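Long-range contact in CmeC (Campylobacter jejuni, PDB 4MT4), which probably serves as the trimeric outer membrane channel through which an efflux system expels its substrates from the cell: residues Y383-Y397 and Y414-F428. Sequence-based numbering, arbitrary orientation.
Sequences YDNAQASEQSYKRIY and YLEARQNWLNAAVAF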
loop_
_atom_site.group_PDB
_atom_site.type_symbol
_atom_site.label_atom_id
_atom_site.label_comp_id
_atom_site.label_asym_id
_atom_site.label_seq_id
_atom_site.Cartn_x
_atom_site.Cartn_y
_atom_site.Cartn_z
ATOM N N TYR B 383 13.795 32.505 -0.647
ATOM C CA TYR B 383 14.919 32.598 -1.572
ATOM C C TYR B 383 15.728 33.862 -1.304
ATOM O O TYR B 383 16.956 33.820 -1.225
ATOM C CB TYR B 383 14.427 32.585 -3.020
ATOM C CG TYR B 383 15.500 32.258 -4.035
ATOM C CD1 TYR B 383 16.388 33.231 -4.479
ATOM C CD2 TYR B 383 15.619 30.976 -4.553
ATOM C CE1 TYR B 383 17.369 32.932 -5.408
ATOM C CE2 TYR B 383 16.595 30.669 -5.483
ATOM C CZ TYR B 383 17.467 31.651 -5.908
ATOM O OH TYR B 383 18.440 31.347 -6.833
ATOM N N ASP B 384 15.027 34.983 -1.159
ATOM C CA ASP B 384 15.670 36.260 -0.876
ATOM C C ASP B 384 16.270 36.277 0.526
ATOM O O ASP B 384 17.331 36.856 0.750
ATOM C CB ASP B 384 14.676 37.412 -1.034
ATOM C CG ASP B 384 14.220 37.594 -2.470
ATOM O OD1 ASP B 384 14.944 37.147 -3.384
ATOM O OD2 ASP B 384 13.143 38.189 -2.687
ATOM N N ASN B 385 15.580 35.639 1.467
ATOM C CA ASN B 385 16.055 35.569 2.842
ATOM C C ASN B 385 17.336 34.753 2.961
ATOM O O ASN B 385 18.311 35.196 3.566
ATOM C CB ASN B 385 14.982 34.973 3.753
ATOM C CG ASN B 385 13.710 35.799 3.778
ATOM O OD1 ASN B 385 12.608 35.261 3.671
ATOM N ND2 ASN B 385 13.856 37.111 3.915
ATOM N N ALA B 386 17.330 33.561 2.374
ATOM C CA ALA B 386 18.470 32.654 2.459
ATOM C C ALA B 386 19.678 33.191 1.697
ATOM O O ALA B 386 20.822 32.922 2.062
ATOM C CB ALA B 386 18.089 31.276 1.939
ATOM N N GLN B 387 19.420 33.949 0.637
ATOM C CA GLN B 387 20.493 34.543 -0.151
ATOM C C GLN B 387 21.168 35.667 0.624
ATOM O O GLN B 387 22.395 35.755 0.668
ATOM C CB GLN B 387 19.959 35.071 -1.483
ATOM C CG GLN B 387 21.041 35.569 -2.428
ATOM C CD GLN B 387 20.478 36.088 -3.738
ATOM O OE1 GLN B 387 19.517 36.857 -3.753
ATOM N NE2 GLN B 387 21.072 35.661 -4.847
ATOM N N ALA B 388 20.356 36.523 1.236
ATOM C CA ALA B 388 20.872 37.636 2.024
ATOM C C ALA B 388 21.560 37.133 3.289
ATOM O O ALA B 388 22.575 37.683 3.714
ATOM C CB ALA B 388 19.754 38.604 2.373
ATOM N N SER B 389 21.000 36.082 3.882
ATOM C CA SER B 389 21.576 35.475 5.077
ATOM C C SER B 389 22.965 34.915 4.789
ATOM O O SER B 389 23.899 35.119 5.563
ATOM C CB SER B 389 20.667 34.366 5.612
ATOM O OG SER B 389 21.285 33.669 6.682
ATOM N N GLU B 390 23.094 34.217 3.666
ATOM C CA GLU B 390 24.363 33.624 3.262
ATOM C C GLU B 390 25.412 34.698 2.974
ATOM O O GLU B 390 26.593 34.519 3.278
ATOM C CB GLU B 390 24.161 32.729 2.036
ATOM C CG GLU B 390 25.438 32.095 1.502
ATOM C CD GLU B 390 26.044 32.879 0.355
ATOM O OE1 GLU B 390 25.278 33.455 -0.448
ATOM O OE2 GLU B 390 27.288 32.921 0.257
ATOM N N GLN B 391 24.977 35.811 2.392
ATOM C CA GLN B 391 25.884 36.910 2.084
ATOM C C GLN B 391 26.368 37.609 3.349
ATOM O O GLN B 391 27.525 38.012 3.440
ATOM C CB GLN B 391 25.214 37.919 1.152
ATOM C CG GLN B 391 25.183 37.474 -0.298
ATOM C CD GLN B 391 26.560 37.105 -0.817
ATOM O OE1 GLN B 391 27.441 37.958 -0.935
ATOM N NE2 GLN B 391 26.757 35.826 -1.114
ATOM N N SER B 392 25.477 37.749 4.324
ATOM C CA SER B 392 25.834 38.389 5.582
ATOM C C SER B 392 26.832 37.537 6.359
ATOM O O SER B 392 27.849 38.041 6.834
ATOM C CB SER B 392 24.588 38.652 6.426
ATOM O OG SER B 392 23.712 39.546 5.763
ATOM N N TYR B 393 26.544 36.243 6.473
ATOM C CA TYR B 393 27.422 35.317 7.184
ATOM C C TYR B 393 28.762 35.147 6.478
ATOM O O TYR B 393 29.759 34.789 7.104
ATOM C CB TYR B 393 26.748 33.951 7.351
ATOM C CG TYR B 393 25.786 33.881 8.516
ATOM C CD1 TYR B 393 26.252 33.882 9.826
ATOM C CD2 TYR B 393 24.415 33.808 8.308
ATOM C CE1 TYR B 393 25.378 33.818 10.895
ATOM C CE2 TYR B 393 23.533 33.743 9.371
ATOM C CZ TYR B 393 24.021 33.749 10.661
ATOM O OH TYR B 393 23.147 33.685 11.723
ATOM N N LYS B 394 28.786 35.403 5.175
ATOM C CA LYS B 394 30.028 35.324 4.417
ATOM C C LYS B 394 30.916 36.531 4.707
ATOM O O LYS B 394 32.125 36.391 4.892
ATOM C CB LYS B 394 29.750 35.230 2.917
ATOM C CG LYS B 394 31.005 35.083 2.070
ATOM C CD LYS B 394 30.698 35.159 0.585
ATOM C CE LYS B 394 31.974 35.080 -0.236
ATOM N NZ LYS B 394 31.721 35.263 -1.690
ATOM N N ARG B 395 30.310 37.714 4.743
ATOM C CA ARG B 395 31.040 38.935 5.067
ATOM C C ARG B 395 31.566 38.875 6.495
ATOM O O ARG B 395 32.670 39.334 6.779
ATOM C CB ARG B 395 30.151 40.166 4.883
ATOM C CG ARG B 395 30.847 41.490 5.180
ATOM C CD ARG B 395 32.076 41.676 4.304
ATOM N NE ARG B 395 32.780 42.922 4.593
ATOM C CZ ARG B 395 34.098 43.019 4.746
ATOM N NH1 ARG B 395 34.863 41.939 4.642
ATOM N NH2 ARG B 395 34.653 44.195 5.004
ATOM N N ILE B 396 30.761 38.308 7.389
ATOM C CA ILE B 396 31.171 38.087 8.771
ATOM C C ILE B 396 32.405 37.192 8.827
ATOM O O ILE B 396 33.346 37.459 9.576
ATOM C CB ILE B 396 30.036 37.453 9.602
ATOM C CG1 ILE B 396 28.885 38.445 9.783
ATOM C CG2 ILE B 396 30.556 36.999 10.958
ATOM C CD1 ILE B 396 27.669 37.855 10.464
ATOM N N TYR B 397 32.396 36.136 8.019
ATOM C CA TYR B 397 33.527 35.218 7.944
ATOM C C TYR B 397 34.774 35.900 7.392
ATOM O O TYR B 397 35.879 35.680 7.887
ATOM C CB TYR B 397 33.186 34.006 7.077
ATOM C CG TYR B 397 34.410 33.225 6.651
ATOM C CD1 TYR B 397 35.084 32.410 7.551
ATOM C CD2 TYR B 397 34.899 33.312 5.351
ATOM C CE1 TYR B 397 36.206 31.702 7.170
ATOM C CE2 TYR B 397 36.021 32.607 4.963
ATOM C CZ TYR B 397 36.672 31.802 5.876
ATOM O OH TYR B 397 37.790 31.097 5.493
ATOM N N TYR B 414 36.636 31.931 15.390
ATOM C CA TYR B 414 36.888 31.896 13.954
ATOM C C TYR B 414 36.249 30.670 13.304
ATOM O O TYR B 414 35.632 30.771 12.244
ATOM C CB TYR B 414 38.392 31.920 13.676
ATOM C CG TYR B 414 38.749 31.633 12.234
ATOM C CD1 TYR B 414 38.344 32.485 11.215
ATOM C CD2 TYR B 414 39.497 30.514 11.894
ATOM C CE1 TYR B 414 38.668 32.225 9.898
ATOM C CE2 TYR B 414 39.827 30.248 10.581
ATOM C CZ TYR B 414 39.410 31.106 9.586
ATOM O OH TYR B 414 39.735 30.848 8.273
ATOM N N LEU B 415 36.393 29.516 13.949
ATOM C CA LEU B 415 35.801 28.276 13.456
ATOM C C LEU B 415 34.279 28.357 13.446
ATOM O O LEU B 415 33.623 27.813 12.559
ATOM C CB LEU B 415 36.255 27.087 14.306
ATOM C CG LEU B 415 37.741 26.732 14.260
ATOM C CD1 LEU B 415 38.029 25.535 15.153
ATOM C CD2 LEU B 415 38.192 26.464 12.833
ATOM N N GLU B 416 33.729 29.040 14.445
ATOM C CA GLU B 416 32.287 29.217 14.560
ATOM C C GLU B 416 31.735 30.063 13.418
ATOM O O GLU B 416 30.725 29.712 12.810
ATOM C CB GLU B 416 31.933 29.856 15.903
ATOM C CG GLU B 416 30.481 30.294 16.022
ATOM C CD GLU B 416 30.175 30.957 17.351
ATOM O OE1 GLU B 416 30.806 30.590 18.365
ATOM O OE2 GLU B 416 29.303 31.851 17.381
ATOM N N ALA B 417 32.403 31.176 13.132
ATOM C CA ALA B 417 31.972 32.079 12.071
ATOM C C ALA B 417 32.014 31.380 10.716
ATOM O O ALA B 417 31.161 31.610 9.857
ATOM C CB ALA B 417 32.842 33.328 12.053
ATOM N N ARG B 418 33.013 30.522 10.547
ATOM C CA ARG B 418 33.181 29.743 9.329
ATOM C C ARG B 418 32.100 28.669 9.197
ATOM O O ARG B 418 31.587 28.420 8.105
ATOM C CB ARG B 418 34.570 29.104 9.315
ATOM C CG ARG B 418 34.820 28.102 8.207
ATOM C CD ARG B 418 36.181 27.446 8.393
ATOM N NE ARG B 418 36.322 26.224 7.609
ATOM C CZ ARG B 418 36.913 26.166 6.422
ATOM N NH1 ARG B 418 37.420 27.265 5.880
ATOM N NH2 ARG B 418 36.999 25.010 5.779
ATOM N N GLN B 419 31.752 28.044 10.317
ATOM C CA GLN B 419 30.701 27.031 10.345
ATOM C C GLN B 419 29.345 27.656 10.035
ATOM O O GLN B 419 28.496 27.042 9.389
ATOM C CB GLN B 419 30.657 26.336 11.708
ATOM C CG GLN B 419 29.600 25.249 11.828
ATOM C CD GLN B 419 29.980 23.984 11.083
ATOM O OE1 GLN B 419 29.528 23.747 9.963
ATOM N NE2 GLN B 419 30.815 23.160 11.706
ATOM N N ASN B 420 29.153 28.887 10.500
ATOM C CA ASN B 420 27.911 29.616 10.272
ATOM C C ASN B 420 27.700 29.943 8.798
ATOM O O ASN B 420 26.580 29.860 8.294
ATOM C CB ASN B 420 27.888 30.901 11.101
ATOM C CG ASN B 420 27.722 30.634 12.583
ATOM O OD1 ASN B 420 27.249 29.572 12.986
ATOM N ND2 ASN B 420 28.108 31.604 13.405
ATOM N N TRP B 421 28.777 30.319 8.113
ATOM C CA TRP B 421 28.719 30.579 6.678
ATOM C C TRP B 421 28.355 29.304 5.927
ATOM O O TRP B 421 27.523 29.322 5.019
ATOM C CB TRP B 421 30.052 31.130 6.169
ATOM C CG TRP B 421 30.084 31.357 4.681
ATOM C CD1 TRP B 421 29.028 31.671 3.875
ATOM C CD2 TRP B 421 31.230 31.273 3.822
ATOM N NE1 TRP B 421 29.445 31.792 2.571
ATOM C CE2 TRP B 421 30.792 31.552 2.512
ATOM C CE3 TRP B 421 32.583 30.990 4.034
ATOM C CZ2 TRP B 421 31.658 31.558 1.421
ATOM C CZ3 TRP B 421 33.441 30.997 2.949
ATOM C CH2 TRP B 421 32.976 31.279 1.660
ATOM N N LEU B 422 28.990 28.201 6.314
ATOM C CA LEU B 422 28.722 26.901 5.714
ATOM C C LEU B 422 27.254 26.518 5.871
ATOM O O LEU B 422 26.615 26.075 4.917
ATOM C CB LEU B 422 29.611 25.828 6.344
ATOM C CG LEU B 422 29.427 24.402 5.823
ATOM C CD1 LEU B 422 29.817 24.312 4.357
ATOM C CD2 LEU B 422 30.228 23.415 6.659
ATOM N N ASN B 423 26.729 26.698 7.080
ATOM C CA ASN B 423 25.325 26.421 7.360
ATOM C C ASN B 423 24.403 27.277 6.502
ATOM O O ASN B 423 23.407 26.794 5.967
ATOM C CB ASN B 423 25.024 26.646 8.844
ATOM C CG ASN B 423 25.749 25.661 9.743
ATOM O OD1 ASN B 423 26.541 24.844 9.273
ATOM N ND2 ASN B 423 25.486 25.739 11.043
ATOM N N ALA B 424 24.751 28.553 6.372
ATOM C CA ALA B 424 23.965 29.492 5.579
ATOM C C ALA B 424 24.062 29.176 4.090
ATOM O O ALA B 424 23.105 29.367 3.343
ATOM C CB ALA B 424 24.418 30.919 5.851
ATOM N N ALA B 425 25.224 28.692 3.666
ATOM C CA ALA B 425 25.437 28.337 2.268
ATOM C C ALA B 425 24.629 27.099 1.896
ATOM O O ALA B 425 24.021 27.041 0.824
ATOM C CB ALA B 425 26.916 28.107 1.995
ATOM N N VAL B 426 24.624 26.113 2.788
ATOM C CA VAL B 426 23.863 24.890 2.574
ATOM C C VAL B 426 22.363 25.170 2.604
ATOM O O VAL B 426 21.607 24.658 1.775
ATOM C CB VAL B 426 24.210 23.819 3.630
ATOM C CG1 VAL B 426 23.238 22.652 3.566
ATOM C CG2 VAL B 426 25.641 23.334 3.441
ATOM N N ALA B 427 21.941 25.996 3.556
ATOM C CA ALA B 427 20.534 26.352 3.702
ATOM C C ALA B 427 20.012 27.048 2.451
ATOM O O ALA B 427 18.879 26.821 2.034
ATOM C CB ALA B 427 20.331 27.239 4.923
ATOM N N PHE B 428 20.849 27.885 1.848
ATOM C CA PHE B 428 20.463 28.596 0.634
ATOM C C PHE B 428 20.343 27.643 -0.548
ATOM O O PHE B 428 19.476 27.815 -1.404
ATOM C CB PHE B 428 21.465 29.706 0.313
ATOM C CG PHE B 428 21.129 30.484 -0.929
ATOM C CD1 PHE B 428 19.845 30.958 -1.139
ATOM C CD2 PHE B 428 22.099 30.750 -1.878
ATOM C CE1 PHE B 428 19.532 31.673 -2.277
ATOM C CE2 PHE B 428 21.795 31.468 -3.019
ATOM C CZ PHE B 428 20.509 31.931 -3.219
HETATM O O HOH W 1 21.135 30.891 3.825
HETATM O O HOH W 2 29.789 33.797 9.602
#
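Tyr383 offers a ring face to the edge of Phe428 in a T-shaped stack, centroids 5.3 Å apart and planes at 73°. One turn on, the small Ala386 lets the Phe428 ring come in, its CD1 3.6 Å from Ala386 CB, while the CA of Gln387 lies over one face, toward the rim. A water ties Ala386 O to Ala424 O, joining two carbonyls already used within their helices. Ala424, with only a methyl, suits the close approach at Glu390, whose OE2 accepts a nearly straight but weak hydrogen bond from Trp421 NE1 (3.4 Å) in the indole plane. Tyr393 lays its CD1 against Asn420 CB, and a second water bridges Tyr393 O and Ala417 O. The extended methylenes of Lys394 run over one indole face, CB making a CH-pi contact. Tyr397 ends the row as a knob among Tyr414, Ala417, Arg418 and Trp421; its broad ring spans the hole in an aromatic cluster with Tyr414 and Trp421, near parallel to the indole (27°) but slid apart. Arg418 packs CB on this ring and its NH2 hydrogen-bonds Ala179 O on helix 129-195. Such antiparallel pairing of long helices (160°) is characteristic of the coiled-coil alpha-barrel of outer membrane factors.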